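Local coordinates for protein listeriolysin O (Listeria monocytogenes, PDB 4CDB) that binds cholesterol-containing host membranes and, after a major conformational change, inserts into them as an oligomeric pore that lyses the cell, at residues H19-E22 against I23-I27; D31-K34 against N35-L38; V132-T136 against K137-N141; A173-E176 against S177-I180; A235-K238 against E239-Q242. One frame throughout, in Å; residues are numbered along the deposited sequence.

Contact 1: H19-E22 against I23-I27; sequences HADE and IDKYI
Ile23 and Asp24 tuck back against the carbonyls of His19 and Ala20 on the buried side of helix 14-28, whereas Asp21 and Lys25 meet loosely on its outer side. On the buried side, Ile23 N donates to His19 O at 2.9 Å and Asp24 N to Ala20 O at 3.0 Å, one turn back in each case. Ile23 keeps CG1 beside its own backbone N (chi1 -69°), which lays that methylene 3.3 Å from His19 O, while CG2 faces Leu241 of helix 238-243. Asp24 also lies close to Ala20 O, but its carboxylate is held from outside the helix: OD2 forms a salt bridge with Arg227 NE and OD1 a hydrogen bond with Ser229 OG. The outer pair is slacker. The lysine chain, bent at chi2 and chi4, crosses the side chain of Asp21 obliquely, and Lys25 NZ stops 3.5 Å from Asp21 OD1, a weak bond within a salt bridge. The backbone below it is firmer, with Lys25 N to Asp21 O at 3.1 Å. Two differently held acids one turn of chain apart imply that Asp24 fastens the helix to the 227-229 loop, while the Asp21-Lys25 pair probably adds only a modest surface attraction.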
loop_
_atom_site.group_PDB
_atom_site.type_symbol
_atom_site.label_atom_id
_atom_site.label_comp_id
_atom_site.label_asym_id
_atom_site.label_seq_id
_atom_site.Cartn_x
_atom_site.Cartn_y
_atom_site.Cartn_z
ATOM N N HIS A 19 -5.534 1.975 49.607
ATOM C CA HIS A 19 -6.240 2.029 48.329
ATOM C C HIS A 19 -5.301 1.740 47.159
ATOM O O HIS A 19 -5.681 1.066 46.200
ATOM C CB HIS A 19 -6.927 3.385 48.133
ATOM C CG HIS A 19 -8.082 3.622 49.054
ATOM N ND1 HIS A 19 -8.852 2.599 49.568
ATOM C CD2 HIS A 19 -8.603 4.768 49.555
ATOM C CE1 HIS A 19 -9.792 3.103 50.344
ATOM N NE2 HIS A 19 -9.664 4.419 50.352
ATOM N N ALA A 20 -4.076 2.253 47.244
ATOM C CA ALA A 20 -3.081 2.025 46.200
ATOM C C ALA A 20 -2.739 0.541 46.109
ATOM O O ALA A 20 -2.620 -0.017 45.018
ATOM C CB ALA A 20 -1.821 2.853 46.463
ATOM N N ASP A 21 -2.601 -0.095 47.266
ATOM C CA ASP A 21 -2.315 -1.520 47.325
ATOM C C ASP A 21 -3.486 -2.345 46.786
ATOM O O ASP A 21 -3.281 -3.347 46.106
ATOM C CB ASP A 21 -1.981 -1.928 48.758
ATOM C CG ASP A 21 -1.763 -3.419 48.905
ATOM O OD1 ASP A 21 -0.634 -3.881 48.642
ATOM O OD2 ASP A 21 -2.716 -4.128 49.294
ATOM N N GLU A 22 -4.709 -1.918 47.088
ATOM C CA GLU A 22 -5.893 -2.588 46.556
ATOM C C GLU A 22 -5.944 -2.484 45.034
ATOM O O GLU A 22 -6.332 -3.429 44.351
ATOM C CB GLU A 22 -7.175 -2.016 47.162
ATOM C CG GLU A 22 -7.389 -2.342 48.631
ATOM C CD GLU A 22 -8.635 -1.682 49.187
ATOM O OE1 GLU A 22 -9.242 -0.862 48.466
ATOM O OE2 GLU A 22 -9.009 -1.983 50.340
ATOM N N ILE A 23 -5.556 -1.327 44.506
ATOM C CA ILE A 23 -5.507 -1.137 43.059
ATOM C C ILE A 23 -4.475 -2.067 42.427
ATOM O O ILE A 23 -4.753 -2.718 41.418
ATOM C CB ILE A 23 -5.220 0.333 42.678
ATOM C CG1 ILE A 23 -6.415 1.214 43.036
ATOM C CG2 ILE A 23 -4.925 0.458 41.191
ATOM C CD1 ILE A 23 -6.152 2.703 42.893
ATOM N N ASP A 24 -3.293 -2.139 43.034
ATOM C CA ASP A 24 -2.236 -3.026 42.553
ATOM C C ASP A 24 -2.721 -4.466 42.421
ATOM O O ASP A 24 -2.564 -5.084 41.371
ATOM C CB ASP A 24 -1.016 -2.981 43.478
ATOM C CG ASP A 24 -0.237 -1.688 43.357
ATOM O OD1 ASP A 24 -0.299 -1.052 42.284
ATOM O OD2 ASP A 24 0.446 -1.313 44.333
ATOM N N LYS A 25 -3.319 -4.988 43.486
ATOM C CA LYS A 25 -3.776 -6.377 43.511
ATOM C C LYS A 25 -4.933 -6.636 42.550
ATOM O O LYS A 25 -5.051 -7.728 41.995
ATOM C CB LYS A 25 -4.167 -6.791 44.934
ATOM C CG LYS A 25 -3.061 -6.580 45.954
ATOM C CD LYS A 25 -1.771 -7.242 45.499
ATOM C CE LYS A 25 -0.600 -6.850 46.383
ATOM N NZ LYS A 25 -0.814 -7.266 47.793
ATOM N N TYR A 26 -5.785 -5.635 42.354
ATOM C CA TYR A 26 -6.901 -5.768 41.421
ATOM C C TYR A 26 -6.408 -5.874 39.980
ATOM O O TYR A 26 -6.850 -6.740 39.225
ATOM C CB TYR A 26 -7.888 -4.603 41.563
ATOM C CG TYR A 26 -8.984 -4.612 40.518
ATOM C CD1 TYR A 26 -10.029 -5.525 40.588
ATOM C CD2 TYR A 26 -8.971 -3.712 39.461
ATOM C CE1 TYR A 26 -11.031 -5.540 39.633
ATOM C CE2 TYR A 26 -9.968 -3.718 38.503
ATOM C CZ TYR A 26 -10.995 -4.634 38.594
ATOM O OH TYR A 26 -11.987 -4.642 37.641
ATOM N N ILE A 27 -5.488 -4.993 39.603
ATOM C CA ILE A 27 -4.959 -4.994 38.245
ATOM C C ILE A 27 -4.091 -6.227 37.992
ATOM O O ILE A 27 -4.180 -6.854 36.937
ATOM C CB ILE A 27 -4.177 -3.698 37.938
ATOM C CG1 ILE A 27 -5.108 -2.489 38.029
ATOM C CG2 ILE A 27 -3.534 -3.762 36.559
ATOM C CD1 ILE A 27 -4.436 -1.164 37.718
#

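Contact 2: D31-K34 against N35-L38; sequences DYNK and NNVL. With NA (sodium ion), chain P.
The ring of Tyr32 meets Val37 obliquely, Tyr32 CD2 lying 3.5 Å from Val37 CG2, while the ring of Phe353 approaches it with its plane inclined at about 45°. At the far end of the tyrosine, Tyr32 OH binds a sodium ion at 2.5 Å, and Asp356 OD1 is a ligand of the same ion. The flat amide of Asn33 is turned 67° from that of Asn35, and contact is made through one oxygen: Asn35 N donates to Asn33 OD1 at 3.0 Å, the N-H tilted from the carbonyl plane. With CG of Asn33 swung away from its own N and beside its carbonyl carbon (chi1 -165°), the amide curls forward over the next peptides and can accept from a residue two places on. Lys34 runs alongside Asn35, both side chains pointing the same way, and Lys34 NZ reaches Asn35 OD1 at 3.0 Å. Inside the bend, Asn36 N donates to Asn33 O at 2.9 Å, from well above the carbonyl plane. A water then bridges the next step, giving a proton to Lys34 O at 2.7 Å and accepting one from Leu38 N. Asn33 to Asn36 is thus a type I beta turn whose first residue also closes an Asx turn through its side chain, in the exposed connection between helix 14-28 and strand 39-41.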
loop_
_atom_site.group_PDB
_atom_site.type_symbol
_atom_site.label_atom_id
_atom_site.label_comp_id
_atom_site.label_asym_id
_atom_site.label_seq_id
_atom_site.Cartn_x
_atom_site.Cartn_y
_atom_site.Cartn_z
ATOM N N ASP A 31 -6.885 -11.516 34.656
ATOM C CA ASP A 31 -6.437 -12.588 33.775
ATOM C C ASP A 31 -6.898 -12.381 32.334
ATOM O O ASP A 31 -8.095 -12.318 32.055
ATOM C CB ASP A 31 -6.917 -13.947 34.291
ATOM C CG ASP A 31 -6.130 -14.423 35.495
ATOM O OD1 ASP A 31 -4.983 -14.880 35.304
ATOM O OD2 ASP A 31 -6.654 -14.347 36.628
ATOM N N TYR A 32 -5.936 -12.276 31.425
ATOM C CA TYR A 32 -6.229 -12.160 30.003
ATOM C C TYR A 32 -5.007 -12.558 29.191
ATOM O O TYR A 32 -3.881 -12.502 29.686
ATOM C CB TYR A 32 -6.661 -10.733 29.644
ATOM C CG TYR A 32 -5.647 -9.663 29.996
ATOM C CD1 TYR A 32 -5.671 -9.039 31.237
ATOM C CD2 TYR A 32 -4.674 -9.270 29.085
ATOM C CE1 TYR A 32 -4.748 -8.059 31.565
ATOM C CE2 TYR A 32 -3.748 -8.290 29.403
ATOM C CZ TYR A 32 -3.790 -7.688 30.644
ATOM O OH TYR A 32 -2.870 -6.714 30.965
ATOM N N ASN A 33 -5.234 -12.971 27.950
ATOM C CA ASN A 33 -4.139 -13.254 27.032
ATOM C C ASN A 33 -3.752 -11.980 26.293
ATOM O O ASN A 33 -4.498 -11.499 25.438
ATOM C CB ASN A 33 -4.540 -14.349 26.040
ATOM C CG ASN A 33 -3.348 -14.941 25.307
ATOM O OD1 ASN A 33 -2.325 -14.282 25.118
ATOM N ND2 ASN A 33 -3.479 -16.194 24.889
ATOM N N LYS A 34 -2.581 -11.440 26.625
ATOM C CA LYS A 34 -2.123 -10.176 26.057
ATOM C C LYS A 34 -1.960 -10.265 24.541
ATOM O O LYS A 34 -2.000 -9.253 23.841
ATOM C CB LYS A 34 -0.800 -9.745 26.697
ATOM C CG LYS A 34 0.415 -10.498 26.177
ATOM C CD LYS A 34 1.710 -9.828 26.596
ATOM C CE LYS A 34 2.775 -9.964 25.515
ATOM N NZ LYS A 34 3.165 -11.379 25.270
ATOM N N ASN A 35 -1.784 -11.483 24.042
ATOM C CA ASN A 35 -1.574 -11.700 22.619
ATOM C C ASN A 35 -2.883 -11.741 21.841
ATOM O O ASN A 35 -2.878 -11.798 20.611
ATOM C CB ASN A 35 -0.787 -12.993 22.395
ATOM C CG ASN A 35 0.562 -12.984 23.089
ATOM O OD1 ASN A 35 1.339 -12.039 22.950
ATOM N ND2 ASN A 35 0.844 -14.036 23.848
ATOM N N ASN A 36 -4.003 -11.707 22.559
ATOM C CA ASN A 36 -5.314 -11.859 21.932
ATOM C C ASN A 36 -6.347 -10.810 22.351
ATOM O O ASN A 36 -7.528 -10.933 22.026
ATOM C CB ASN A 36 -5.860 -13.266 22.190
ATOM C CG ASN A 36 -4.979 -14.352 21.601
ATOM O OD1 ASN A 36 -4.379 -14.173 20.541
ATOM N ND2 ASN A 36 -4.898 -15.486 22.287
ATOM N N VAL A 37 -5.901 -9.783 23.065
ATOM C CA VAL A 37 -6.796 -8.722 23.522
ATOM C C VAL A 37 -7.158 -7.736 22.407
ATOM O O VAL A 37 -8.319 -7.353 22.257
ATOM C CB VAL A 37 -6.198 -7.970 24.734
ATOM C CG1 VAL A 37 -6.854 -6.613 24.914
ATOM C CG2 VAL A 37 -6.349 -8.807 25.994
ATOM N N LEU A 38 -6.164 -7.338 21.619
ATOM C CA LEU A 38 -6.385 -6.380 20.541
ATOM C C LEU A 38 -6.316 -7.066 19.181
ATOM O O LEU A 38 -5.234 -7.420 18.707
ATOM C CB LEU A 38 -5.357 -5.249 20.612
ATOM C CG LEU A 38 -5.325 -4.444 21.912
ATOM C CD1 LEU A 38 -4.155 -3.477 21.908
ATOM C CD2 LEU A 38 -6.630 -3.697 22.103
HETATM NA NA NA P . -0.596 -7.567 30.535
HETATM O O HOH W 1 -3.196 -7.807 21.877
#

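Contact 3: V132-T136 against K137-N141; sequences VKNAT and KSNVN. With NA (sodium ion), chain L; NA (sodium ion), chain M.
Asn139 ND2 donates to Asn134 O at 2.8 Å, in the carbonyl plane and close to the amide's own plane, as part of a capped helix start. Thr136 is the N-cap of helix 137-152: its OG1 accepts from Asn139 N at 3.3 Å, and the first helical backbone bond runs from Val140 N to Thr136 O at 3.0 Å. The threonine oxygen can face the helix because it sits between its own N and carbonyl carbon (chi1 58°). Asn139 therefore grips the incoming loop twice, by backbone NH and by side-chain NH2. Asn134 O is shared, since Thr136 N also donates to it across the inverse gamma turn centred on Ala135; two bonds hold this one carbonyl. The turn directs other oxygens outward to sodium ions: Asn134 OD1 binds one, and Ala135 O binds a second together with a water and Tyr88 OH. Beneath the polar cap, the side chains of Val132, Ala135 and Val140 pack toward strand 114-118, where Leu114 and Leu116 receive them. Val132 CG1 rests 4.0 Å from Asn139 CB, and Val140 CG2 approaches the methyl of Ala135, Ala135 CB, at 4.2 Å.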
loop_
_atom_site.group_PDB
_atom_site.type_symbol
_atom_site.label_atom_id
_atom_site.label_comp_id
_atom_site.label_asym_id
_atom_site.label_seq_id
_atom_site.Cartn_x
_atom_site.Cartn_y
_atom_site.Cartn_z
ATOM N N VAL A 132 6.303 15.611 35.297
ATOM C CA VAL A 132 4.970 16.200 35.237
ATOM C C VAL A 132 4.209 15.790 36.488
ATOM O O VAL A 132 3.935 14.609 36.687
ATOM C CB VAL A 132 4.192 15.707 34.005
ATOM C CG1 VAL A 132 2.836 16.398 33.922
ATOM C CG2 VAL A 132 4.996 15.948 32.744
ATOM N N LYS A 133 3.873 16.765 37.330
ATOM C CA LYS A 133 3.231 16.492 38.616
ATOM C C LYS A 133 1.820 15.921 38.476
ATOM O O LYS A 133 1.500 14.885 39.060
ATOM C CB LYS A 133 3.220 17.749 39.490
ATOM C CG LYS A 133 4.289 17.758 40.574
ATOM C CD LYS A 133 5.638 17.312 40.027
ATOM C CE LYS A 133 6.704 17.300 41.110
ATOM N NZ LYS A 133 7.017 18.674 41.589
ATOM N N ASN A 134 0.978 16.605 37.710
ATOM C CA ASN A 134 -0.363 16.113 37.418
ATOM C C ASN A 134 -0.527 15.847 35.926
ATOM O O ASN A 134 -0.719 16.771 35.138
ATOM C CB ASN A 134 -1.424 17.100 37.905
ATOM C CG ASN A 134 -2.834 16.560 37.750
ATOM O OD1 ASN A 134 -3.041 15.350 37.655
ATOM N ND2 ASN A 134 -3.812 17.459 37.725
ATOM N N ALA A 135 -0.461 14.574 35.551
ATOM C CA ALA A 135 -0.403 14.186 34.145
ATOM C C ALA A 135 -1.730 14.306 33.396
ATOM O O ALA A 135 -2.267 13.311 32.909
ATOM C CB ALA A 135 0.147 12.774 34.018
ATOM N N THR A 136 -2.253 15.524 33.296
ATOM C CA THR A 136 -3.411 15.778 32.448
ATOM C C THR A 136 -2.943 15.996 31.013
ATOM O O THR A 136 -1.741 16.080 30.758
ATOM C CB THR A 136 -4.197 17.017 32.911
ATOM O OG1 THR A 136 -3.333 18.159 32.912
ATOM C CG2 THR A 136 -4.758 16.804 34.311
ATOM N N LYS A 137 -3.887 16.086 30.082
ATOM C CA LYS A 137 -3.552 16.339 28.684
ATOM C C LYS A 137 -2.835 17.677 28.522
ATOM O O LYS A 137 -1.829 17.770 27.819
ATOM C CB LYS A 137 -4.809 16.313 27.811
ATOM C CG LYS A 137 -4.539 16.563 26.333
ATOM C CD LYS A 137 -5.799 17.011 25.604
ATOM C CE LYS A 137 -6.932 16.016 25.782
ATOM N NZ LYS A 137 -8.196 16.490 25.150
ATOM N N SER A 138 -3.358 18.707 29.181
ATOM C CA SER A 138 -2.788 20.049 29.093
ATOM C C SER A 138 -1.376 20.104 29.665
ATOM O O SER A 138 -0.479 20.694 29.070
ATOM C CB SER A 138 -3.682 21.059 29.818
ATOM O OG SER A 138 -4.983 21.084 29.255
ATOM N N ASN A 139 -1.185 19.483 30.823
ATOM C CA ASN A 139 0.116 19.491 31.481
ATOM C C ASN A 139 1.180 18.694 30.730
ATOM O O ASN A 139 2.338 19.105 30.660
ATOM C CB ASN A 139 0.001 19.003 32.927
ATOM C CG ASN A 139 -0.711 19.998 33.824
ATOM O OD1 ASN A 139 -0.671 21.206 33.585
ATOM N ND2 ASN A 139 -1.361 19.494 34.866
ATOM N N VAL A 140 0.789 17.551 30.175
ATOM C CA VAL A 140 1.719 16.730 29.407
ATOM C C VAL A 140 2.156 17.449 28.131
ATOM O O VAL A 140 3.344 17.509 27.820
ATOM C CB VAL A 140 1.119 15.344 29.072
ATOM C CG1 VAL A 140 1.899 14.672 27.952
ATOM C CG2 VAL A 140 1.102 14.462 30.311
ATOM N N ASN A 141 1.191 18.011 27.409
ATOM C CA ASN A 141 1.483 18.729 26.170
ATOM C C ASN A 141 2.352 19.968 26.377
ATOM O O ASN A 141 3.175 20.305 25.528
ATOM C CB ASN A 141 0.195 19.104 25.436
ATOM C CG ASN A 141 -0.471 17.908 24.784
ATOM O OD1 ASN A 141 0.178 16.903 24.491
ATOM N ND2 ASN A 141 -1.773 18.014 24.545
HETATM NA NA NA L . -5.360 14.429 37.367
HETATM NA NA NA M . -4.557 12.075 31.651
HETATM O O HOH W 2 -5.788 9.378 31.708
#

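Contact 4: A173-E176 against S177-I180; sequences AYSE and SQLI. With NA (sodium ion), chain S; NA (sodium ion), chain K; NA (sodium ion), chain H.
Ala173, just beyond strand 165-172, places its methyl against the end of Leu179, with Ala173 CB 3.7 Å from Leu179 CD1; Val196 and Phe198 close in around this apolar pair. Tyr174 follows with its ring inclined 32° to the side-chain amide of Gln178, whose end lies at the ring's edge, near its plane. The amide end also lies at a sodium site, with Glu171 and Tyr368. At Ser175 the chain turns into helix 176-183. Ser175 is the N-cap: with OG between its own N and carbonyl carbon (chi1 74°), the hydroxyl faces the first turn and accepts from Gln178 N at 3.2 Å, and Ser175 O takes Leu179 N, also at 3.2 Å. From residue 176 the chain belongs to a segment, 176-189, that probably becomes a membrane-spanning beta strand in the pore; here its first part is a short capped helix. Glu176 comes last, its carbonyl accepting from Ile180 N at 2.9 Å, nearly along the C=O axis. Its side chain stays extended beside that of Ile180, Glu176 CG lying 3.8 Å from Ile180 CD1, and carries OE2 out to a sodium ion that also holds a water. One turn on, Ile180 O binds another sodium ion, with two waters and Asn364 OD1 as further ligands.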
loop_
_atom_site.group_PDB
_atom_site.type_symbol
_atom_site.label_atom_id
_atom_site.label_comp_id
_atom_site.label_asym_id
_atom_site.label_seq_id
_atom_site.Cartn_x
_atom_site.Cartn_y
_atom_site.Cartn_z
ATOM N N ALA A 173 -3.594 -1.752 -3.691
ATOM C CA ALA A 173 -4.929 -1.769 -3.095
ATOM C C ALA A 173 -5.883 -2.764 -3.764
ATOM O O ALA A 173 -5.896 -2.902 -4.988
ATOM C CB ALA A 173 -5.527 -0.370 -3.111
ATOM N N TYR A 174 -6.682 -3.446 -2.950
ATOM C CA TYR A 174 -7.670 -4.394 -3.455
ATOM C C TYR A 174 -8.986 -4.348 -2.676
ATOM O O TYR A 174 -10.059 -4.505 -3.257
ATOM C CB TYR A 174 -7.104 -5.815 -3.475
ATOM C CG TYR A 174 -5.966 -5.986 -4.452
ATOM C CD1 TYR A 174 -6.193 -5.962 -5.822
ATOM C CD2 TYR A 174 -4.663 -6.163 -4.007
ATOM C CE1 TYR A 174 -5.156 -6.112 -6.723
ATOM C CE2 TYR A 174 -3.618 -6.316 -4.901
ATOM C CZ TYR A 174 -3.871 -6.289 -6.256
ATOM O OH TYR A 174 -2.836 -6.441 -7.151
ATOM N N SER A 175 -8.901 -4.132 -1.366
ATOM C CA SER A 175 -10.102 -3.993 -0.542
ATOM C C SER A 175 -9.850 -3.118 0.682
ATOM O O SER A 175 -8.713 -2.983 1.135
ATOM C CB SER A 175 -10.639 -5.363 -0.116
ATOM O OG SER A 175 -9.823 -5.949 0.880
ATOM N N GLU A 176 -10.918 -2.524 1.208
ATOM C CA GLU A 176 -10.821 -1.681 2.392
ATOM C C GLU A 176 -10.274 -2.468 3.576
ATOM O O GLU A 176 -9.386 -2.002 4.291
ATOM C CB GLU A 176 -12.189 -1.093 2.747
ATOM C CG GLU A 176 -12.181 -0.225 3.999
ATOM C CD GLU A 176 -13.576 0.149 4.472
ATOM O OE1 GLU A 176 -14.301 -0.746 4.954
ATOM O OE2 GLU A 176 -13.944 1.337 4.365
ATOM N N SER A 177 -10.803 -3.671 3.767
ATOM C CA SER A 177 -10.407 -4.522 4.883
ATOM C C SER A 177 -8.934 -4.917 4.811
ATOM O O SER A 177 -8.266 -5.054 5.835
ATOM C CB SER A 177 -11.285 -5.770 4.928
ATOM O OG SER A 177 -10.929 -6.598 6.016
ATOM N N GLN A 178 -8.438 -5.102 3.593
ATOM C CA GLN A 178 -7.033 -5.422 3.379
ATOM C C GLN A 178 -6.146 -4.277 3.845
ATOM O O GLN A 178 -5.161 -4.485 4.553
ATOM C CB GLN A 178 -6.768 -5.699 1.898
ATOM C CG GLN A 178 -5.295 -5.849 1.549
ATOM C CD GLN A 178 -4.953 -5.240 0.203
ATOM O OE1 GLN A 178 -5.768 -4.542 -0.400
ATOM N NE2 GLN A 178 -3.741 -5.499 -0.274
ATOM N N LEU A 179 -6.506 -3.063 3.446
ATOM C CA LEU A 179 -5.714 -1.885 3.775
ATOM C C LEU A 179 -5.852 -1.487 5.245
ATOM O O LEU A 179 -4.944 -0.889 5.821
ATOM C CB LEU A 179 -6.078 -0.724 2.848
ATOM C CG LEU A 179 -5.737 -0.986 1.378
ATOM C CD1 LEU A 179 -6.172 0.173 0.501
ATOM C CD2 LEU A 179 -4.247 -1.252 1.224
ATOM N N ILE A 180 -6.987 -1.825 5.849
ATOM C CA ILE A 180 -7.181 -1.603 7.278
ATOM C C ILE A 180 -6.230 -2.488 8.085
ATOM O O ILE A 180 -5.668 -2.060 9.090
ATOM C CB ILE A 180 -8.651 -1.841 7.696
ATOM C CG1 ILE A 180 -9.532 -0.701 7.190
ATOM C CG2 ILE A 180 -8.783 -1.937 9.205
ATOM C CD1 ILE A 180 -11.003 -0.861 7.523
HETATM NA NA NA S . -12.888 3.521 3.571
HETATM NA NA NA K . -1.581 -7.197 0.723
HETATM NA NA NA H . -5.733 -2.675 11.958
HETATM O O HOH W 3 -3.057 -2.493 13.260
HETATM O O HOH W 4 -6.035 -0.544 13.832
HETATM O O HOH W 5 -13.564 5.833 4.232
#

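Contact 5: A235-K238 against E239-Q242; sequences AVTK and EQLQ. With NA (sodium ion), chain O.
Thr237 and Gln240 embrace each other as a capping box at the start of helix 238-243, though both of its bonds are weak. Gln240 N donates to Thr237 OG1 at 3.4 Å, and in return Thr237 N donates to Gln240 OE1, also at 3.4 Å. The threonine hydroxyl faces the helix because OG1 stands between its own N and carbonyl carbon (chi1 62°), and it also touches Gln240 CG at 3.3 Å. Gln240 reaches back with its chain extended beyond CG, which brings the amide oxygen level with the peptide before the cap. That oxygen does double duty: Gln240 OE1 also binds a sodium ion at 2.5 Å, and a water is a further ligand of the ion. The ion may draw electron density from the oxygen and so weaken it as an acceptor for Thr237 N. Ordinary helical bonds back the box, Leu241 N to Thr237 O at 3.3 Å and the shorter Gln242 N to Lys238 O at 3.0 Å. Further out, Lys238 and Gln242 run side by side in the same direction, both against Tyr26 of helix 14-28. Leu241 points inward, between Ile23 of that helix and the loop residues Val109 and Phe232. It crosses Val236 at about a right angle, and there the two side chains meet through Val236 CG1 and Leu241 CD2, 4.0 Å apart.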
loop_
_atom_site.group_PDB
_atom_site.type_symbol
_atom_site.label_atom_id
_atom_site.label_comp_id
_atom_site.label_asym_id
_atom_site.label_seq_id
_atom_site.Cartn_x
_atom_site.Cartn_y
_atom_site.Cartn_z
ATOM N N ALA A 235 -6.619 9.678 45.311
ATOM C CA ALA A 235 -8.029 9.565 45.672
ATOM C C ALA A 235 -8.743 8.460 44.895
ATOM O O ALA A 235 -9.908 8.162 45.162
ATOM C CB ALA A 235 -8.738 10.895 45.471
ATOM N N VAL A 236 -8.050 7.860 43.933
ATOM C CA VAL A 236 -8.649 6.807 43.118
ATOM C C VAL A 236 -8.691 5.490 43.889
ATOM O O VAL A 236 -7.742 5.144 44.598
ATOM C CB VAL A 236 -7.888 6.613 41.789
ATOM C CG1 VAL A 236 -8.585 5.573 40.916
ATOM C CG2 VAL A 236 -7.771 7.938 41.046
ATOM N N THR A 237 -9.801 4.767 43.758
ATOM C CA THR A 237 -9.962 3.474 44.414
ATOM C C THR A 237 -10.255 2.372 43.399
ATOM O O THR A 237 -10.556 2.647 42.237
ATOM C CB THR A 237 -11.091 3.508 45.469
ATOM O OG1 THR A 237 -12.340 3.800 44.832
ATOM C CG2 THR A 237 -10.804 4.566 46.518
ATOM N N LYS A 238 -10.156 1.127 43.853
ATOM C CA LYS A 238 -10.473 -0.032 43.029
ATOM C C LYS A 238 -11.934 0.008 42.598
ATOM O O LYS A 238 -12.268 -0.344 41.466
ATOM C CB LYS A 238 -10.183 -1.322 43.803
ATOM C CG LYS A 238 -10.812 -2.575 43.208
ATOM C CD LYS A 238 -10.456 -3.814 44.018
ATOM C CE LYS A 238 -10.826 -3.645 45.483
ATOM N NZ LYS A 238 -10.447 -4.833 46.299
ATOM N N GLU A 239 -12.798 0.450 43.506
ATOM C CA GLU A 239 -14.229 0.534 43.231
ATOM C C GLU A 239 -14.525 1.484 42.077
ATOM O O GLU A 239 -15.371 1.200 41.232
ATOM C CB GLU A 239 -15.000 0.968 44.481
ATOM C CG GLU A 239 -15.190 -0.128 45.516
ATOM C CD GLU A 239 -13.892 -0.557 46.175
ATOM O OE1 GLU A 239 -12.945 0.256 46.225
ATOM O OE2 GLU A 239 -13.824 -1.709 46.649
ATOM N N GLN A 240 -13.826 2.613 42.047
ATOM C CA GLN A 240 -14.000 3.578 40.970
ATOM C C GLN A 240 -13.580 2.996 39.623
ATOM O O GLN A 240 -14.263 3.189 38.618
ATOM C CB GLN A 240 -13.227 4.865 41.268
ATOM C CG GLN A 240 -13.724 5.601 42.504
ATOM C CD GLN A 240 -12.806 6.736 42.918
ATOM O OE1 GLN A 240 -11.842 7.055 42.223
ATOM N NE2 GLN A 240 -13.101 7.350 44.059
ATOM N N LEU A 241 -12.459 2.282 39.611
ATOM C CA LEU A 241 -11.956 1.666 38.388
ATOM C C LEU A 241 -12.914 0.604 37.860
ATOM O O LEU A 241 -13.117 0.492 36.653
ATOM C CB LEU A 241 -10.571 1.058 38.617
ATOM C CG LEU A 241 -9.450 2.048 38.942
ATOM C CD1 LEU A 241 -8.115 1.328 39.058
ATOM C CD2 LEU A 241 -9.386 3.150 37.893
ATOM N N GLN A 242 -13.501 -0.170 38.768
ATOM C CA GLN A 242 -14.471 -1.192 38.382
ATOM C C GLN A 242 -15.708 -0.568 37.751
ATOM O O GLN A 242 -16.211 -1.058 36.743
ATOM C CB GLN A 242 -14.887 -2.048 39.581
ATOM C CG GLN A 242 -13.800 -2.958 40.114
ATOM C CD GLN A 242 -14.344 -4.032 41.038
ATOM O OE1 GLN A 242 -15.500 -4.440 40.924
ATOM N NE2 GLN A 242 -13.510 -4.493 41.962
HETATM NA NA NA O . -11.973 7.742 39.826
HETATM O O HOH W 6 -10.569 10.173 39.588
#

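In the fold
Contacts 1 and 5 form one packed unit, their centres about 9 Å apart: helix 14-28 lies on helix 238-243, with Ile23 CD1 3.4 Å from Val236 O and Tyr26 CB 3.6 Å from Lys238 CD. Contact 2 comes just after contact 1 along the chain, its centre about 20 Å away. Contact 3 does not touch this group, its nearest atoms about 9 Å from contact 5, but repeats the threonine N-cap seen there. Contact 4, a serine-capped relative, is about 41 Å from contact 5 between centres and alone of the five reaches into a segment that probably enters the membrane. Sodium ions are bound directly at contacts 2 to 5.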